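Local coordinates for protein phosphoribosylaminoimidazole-succinocarboxamide synthase (Saccharomyces cerevisiae, PDB 2CNQ) that catalyses the ATP-dependent joining of 4-carboxy-5-aminoimidazole ribotide to L-aspartate, giving SAICAR in de novo purine biosynthesis, at residues A[257-263]-A[287-292]. Residues are numbered along the deposited sequence; the frame is centred on the assembly and turned at random. Where two conformers were deposited one is given.
Sequences SYDKQFL and RTRAKY. With ADP (adenosine-5'-diphosphate), chain F; SO4 (sulfate ion), chain J.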
loop_
_atom_site.group_PDB
_atom_site.type_symbol
_atom_site.label_atom_id
_atom_site.label_comp_id
_atom_site.label_asym_id
_atom_site.label_seq_id
_atom_site.Cartn_x
_atom_site.Cartn_y
_atom_site.Cartn_z
ATOM N N SER A 257 -0.766 9.777 13.111
ATOM C CA SER A 257 -0.818 9.096 11.857
ATOM C C SER A 257 -0.377 9.972 10.726
ATOM O O SER A 257 -0.784 11.125 10.638
ATOM C CB SER A 257 -2.310 8.885 11.572
ATOM O OG SER A 257 -2.545 8.521 10.238
ATOM N N TYR A 258 0.396 9.426 9.821
ATOM C CA TYR A 258 0.636 10.072 8.565
ATOM C C TYR A 258 0.226 9.120 7.470
ATOM O O TYR A 258 0.967 8.810 6.556
ATOM C CB TYR A 258 2.064 10.524 8.432
ATOM C CG TYR A 258 2.351 11.521 9.496
ATOM C CD1 TYR A 258 2.190 12.854 9.252
ATOM C CD2 TYR A 258 2.706 11.125 10.763
ATOM C CE1 TYR A 258 2.346 13.778 10.258
ATOM C CE2 TYR A 258 2.883 12.041 11.772
ATOM C CZ TYR A 258 2.697 13.358 11.500
ATOM O OH TYR A 258 2.846 14.298 12.469
ATOM N N ASP A 259 -1.011 8.655 7.587
ATOM C CA ASP A 259 -1.444 7.515 6.834
ATOM C C ASP A 259 -2.915 7.332 7.058
ATOM O O ASP A 259 -3.589 8.139 7.662
ATOM C CB ASP A 259 -0.643 6.304 7.281
ATOM C CG ASP A 259 -0.734 6.108 8.759
ATOM O OD1 ASP A 259 -1.860 6.094 9.265
ATOM O OD2 ASP A 259 0.252 6.092 9.446
ATOM N N LYS A 260 -3.434 6.250 6.543
ATOM C CA LYS A 260 -4.841 6.010 6.588
ATOM C C LYS A 260 -5.345 5.819 7.978
ATOM O O LYS A 260 -6.541 5.871 8.177
ATOM C CB LYS A 260 -5.184 4.775 5.786
ATOM C CG LYS A 260 -6.671 4.705 5.481
ATOM C CD LYS A 260 -7.123 3.347 5.047
ATOM C CE LYS A 260 -6.505 2.918 3.765
ATOM N NZ LYS A 260 -7.347 1.875 3.108
ATOM N N GLN A 261 -4.485 5.512 8.925
ATOM C CA GLN A 261 -4.956 5.274 10.256
ATOM C C GLN A 261 -5.724 6.460 10.787
ATOM O O GLN A 261 -6.636 6.285 11.562
ATOM C CB GLN A 261 -3.830 4.913 11.206
ATOM C CG GLN A 261 -4.325 4.260 12.445
ATOM C CD GLN A 261 -4.935 2.924 12.137
ATOM O OE1 GLN A 261 -4.410 2.176 11.332
ATOM N NE2 GLN A 261 -6.053 2.622 12.769
ATOM N N PHE A 262 -5.396 7.656 10.367
ATOM C CA PHE A 262 -6.131 8.800 10.796
ATOM C C PHE A 262 -7.591 8.625 10.448
ATOM O O PHE A 262 -8.469 8.905 11.238
ATOM C CB PHE A 262 -5.580 10.003 10.097
ATOM C CG PHE A 262 -6.406 11.196 10.297
ATOM C CD1 PHE A 262 -7.142 11.691 9.257
ATOM C CD2 PHE A 262 -6.495 11.793 11.531
ATOM C CE1 PHE A 262 -7.946 12.775 9.430
ATOM C CE2 PHE A 262 -7.290 12.880 11.709
ATOM C CZ PHE A 262 -8.027 13.370 10.655
ATOM N N LEU A 263 -7.864 8.207 9.223
ATOM C CA LEU A 263 -9.227 8.038 8.782
ATOM C C LEU A 263 -9.845 6.881 9.472
ATOM O O LEU A 263 -10.963 6.968 9.921
ATOM C CB LEU A 263 -9.274 7.852 7.287
ATOM C CG LEU A 263 -10.653 7.525 6.766
ATOM C CD1 LEU A 263 -11.648 8.638 7.030
ATOM C CD2 LEU A 263 -10.587 7.181 5.309
ATOM N N ARG A 287 -7.454 16.807 6.219
ATOM C CA ARG A 287 -6.450 16.344 7.150
ATOM C C ARG A 287 -5.827 15.059 6.669
ATOM O O ARG A 287 -4.651 14.838 6.815
ATOM C CB ARG A 287 -7.079 16.181 8.514
ATOM C CG ARG A 287 -7.334 17.534 9.161
ATOM C CD ARG A 287 -8.292 17.457 10.314
ATOM N NE ARG A 287 -7.695 16.769 11.434
ATOM C CZ ARG A 287 -8.377 16.402 12.512
ATOM N NH1 ARG A 287 -9.677 16.650 12.609
ATOM N NH2 ARG A 287 -7.757 15.770 13.491
ATOM N N THR A 288 -6.648 14.210 6.096
ATOM C CA THR A 288 -6.124 12.987 5.547
ATOM C C THR A 288 -5.183 13.296 4.416
ATOM O O THR A 288 -4.096 12.778 4.337
ATOM C CB THR A 288 -7.262 12.123 5.037
ATOM O OG1 THR A 288 -8.095 11.789 6.131
ATOM C CG2 THR A 288 -6.762 10.856 4.456
ATOM N N ARG A 289 -5.626 14.139 3.506
ATOM C CA ARG A 289 -4.836 14.481 2.373
ATOM C C ARG A 289 -3.505 15.034 2.829
ATOM O O ARG A 289 -2.466 14.694 2.311
ATOM C CB ARG A 289 -5.574 15.476 1.529
ATOM C CG ARG A 289 -4.943 15.683 0.183
ATOM C CD ARG A 289 -5.760 16.647 -0.610
ATOM N NE ARG A 289 -5.284 16.811 -1.954
ATOM C CZ ARG A 289 -4.378 17.683 -2.334
ATOM N NH1 ARG A 289 -3.816 18.490 -1.485
ATOM N NH2 ARG A 289 -4.045 17.736 -3.602
ATOM N N ALA A 290 -3.560 15.914 3.795
ATOM C CA ALA A 290 -2.354 16.566 4.243
ATOM C C ALA A 290 -1.435 15.602 4.903
ATOM O O ALA A 290 -0.235 15.715 4.771
ATOM C CB ALA A 290 -2.687 17.698 5.158
ATOM N N LYS A 291 -1.957 14.666 5.660
ATOM C CA LYS A 291 -1.111 13.662 6.268
ATOM C C LYS A 291 -0.427 12.845 5.224
ATOM O O LYS A 291 0.736 12.532 5.352
ATOM C CB LYS A 291 -1.950 12.788 7.171
ATOM C CG LYS A 291 -2.207 13.436 8.490
ATOM C CD LYS A 291 -3.237 12.638 9.304
ATOM C CE LYS A 291 -3.459 13.165 10.681
ATOM N NZ LYS A 291 -2.224 13.227 11.482
ATOM N N TYR A 292 -1.158 12.445 4.194
ATOM C CA TYR A 292 -0.562 11.654 3.154
ATOM C C TYR A 292 0.520 12.437 2.491
ATOM O O TYR A 292 1.570 11.901 2.186
ATOM C CB TYR A 292 -1.593 11.245 2.125
ATOM C CG TYR A 292 -2.376 10.021 2.473
ATOM C CD1 TYR A 292 -2.503 9.034 1.537
ATOM C CD2 TYR A 292 -2.985 9.851 3.696
ATOM C CE1 TYR A 292 -3.228 7.900 1.802
ATOM C CE2 TYR A 292 -3.717 8.732 3.964
ATOM C CZ TYR A 292 -3.846 7.764 3.006
ATOM O OH TYR A 292 -4.590 6.691 3.318
HETATM P PB ADP F . -9.272 -1.036 3.137
HETATM O O1B ADP F . -10.433 -1.030 2.200
HETATM O O2B ADP F . -8.528 -2.343 3.193
HETATM O O3B ADP F . -8.412 0.188 2.919
HETATM P PA ADP F . -8.522 -0.897 5.596
HETATM O O1A ADP F . -8.722 -0.262 6.918
HETATM O O2A ADP F . -7.295 -0.301 5.010
HETATM O O3A ADP F . -9.785 -0.908 4.654
HETATM O "O5'" ADP F . -8.236 -2.432 5.710
HETATM C "C5'" ADP F . -6.963 -2.849 6.157
HETATM C "C4'" ADP F . -6.870 -4.337 6.424
HETATM O "O4'" ADP F . -7.718 -4.621 7.532
HETATM C "C3'" ADP F . -7.354 -5.118 5.230
HETATM O "O3'" ADP F . -6.652 -6.345 5.149
HETATM C "C2'" ADP F . -8.791 -5.342 5.582
HETATM O "O2'" ADP F . -9.281 -6.515 4.984
HETATM C "C1'" ADP F . -8.734 -5.498 7.083
HETATM N N9 ADP F . -9.974 -5.103 7.741
HETATM C C8 ADP F . -10.725 -4.077 7.379
HETATM N N7 ADP F . -11.804 -3.975 8.166
HETATM C C5 ADP F . -11.724 -4.948 9.058
HETATM C C6 ADP F . -12.578 -5.327 10.161
HETATM N N6 ADP F . -13.703 -4.610 10.396
HETATM N N1 ADP F . -12.183 -6.400 10.872
HETATM C C2 ADP F . -11.043 -7.097 10.585
HETATM N N3 ADP F . -10.205 -6.777 9.572
HETATM C C4 ADP F . -10.509 -5.714 8.790
HETATM S S SO4 J . -2.097 20.943 -3.337
HETATM O O1 SO4 J . -3.276 21.804 -3.389
HETATM O O2 SO4 J . -0.936 21.663 -3.838
HETATM O O3 SO4 J . -1.917 20.471 -1.979
HETATM O O4 SO4 J . -2.294 19.792 -4.212
HETATM O O HOH W 1 -3.202 11.214 13.732
#
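The ammonium of Lys-291 meets a carbonyl, a water and an aromatic face: NZ donates to Ser-257 O at 2.7 Å, in the carbonyl plane, and lies over the Tyr-258 ring, 4.9 Å from its centroid, as a cation-pi pair. One water accepts from both NZ and Ser-257 N, linking the lysine to that amide indirectly; a sulfate, probably from the crystallisation liquor, also lies close to the side chain. The lysine chain runs extended to CE and bends only at the last torsion (chi4 -57°), which turns NZ to the carbonyl while CE stays over one face of the Phe-262 ring, 3.4 Å from CD2. At the rim of that ring, Thr-288 OG1 lies in plane, 3.3 Å from CD1, although its hydrogen bond goes to Ile-284 O. In the conformer given, the CZ/CE2 edge of the ring points into one guanidinium face of Arg-287, Phe-262 CZ to Arg-287 NE 3.5 Å, the planes inclined by 55°; Asp-283 holds NH1. The contact packs loop 257-260 and the first turn of helix 261-269 against helix 282-300. An alanine at Phe-262 would probably leave Lys-291's aliphatic chain and Arg-287's guanidinium face without their packing partner, opening a gap between the helices. Asp-259 caps helix 261-269, its OD1 accepting from Gln-261 N at 2.7 Å through the anti lone pair and from Ser-257 OG, which comes from above the carboxylate plane. Tyr-292 runs alongside Lys-260, its OH 3.2 Å from Lys-260 CB and hydrogen-bonded to Asp-239 of the AMZ pocket. Lys-260, part of an ADP pocket, points its amine at Ser-40 O and the ADP phosphates, its exact position there being doubtful.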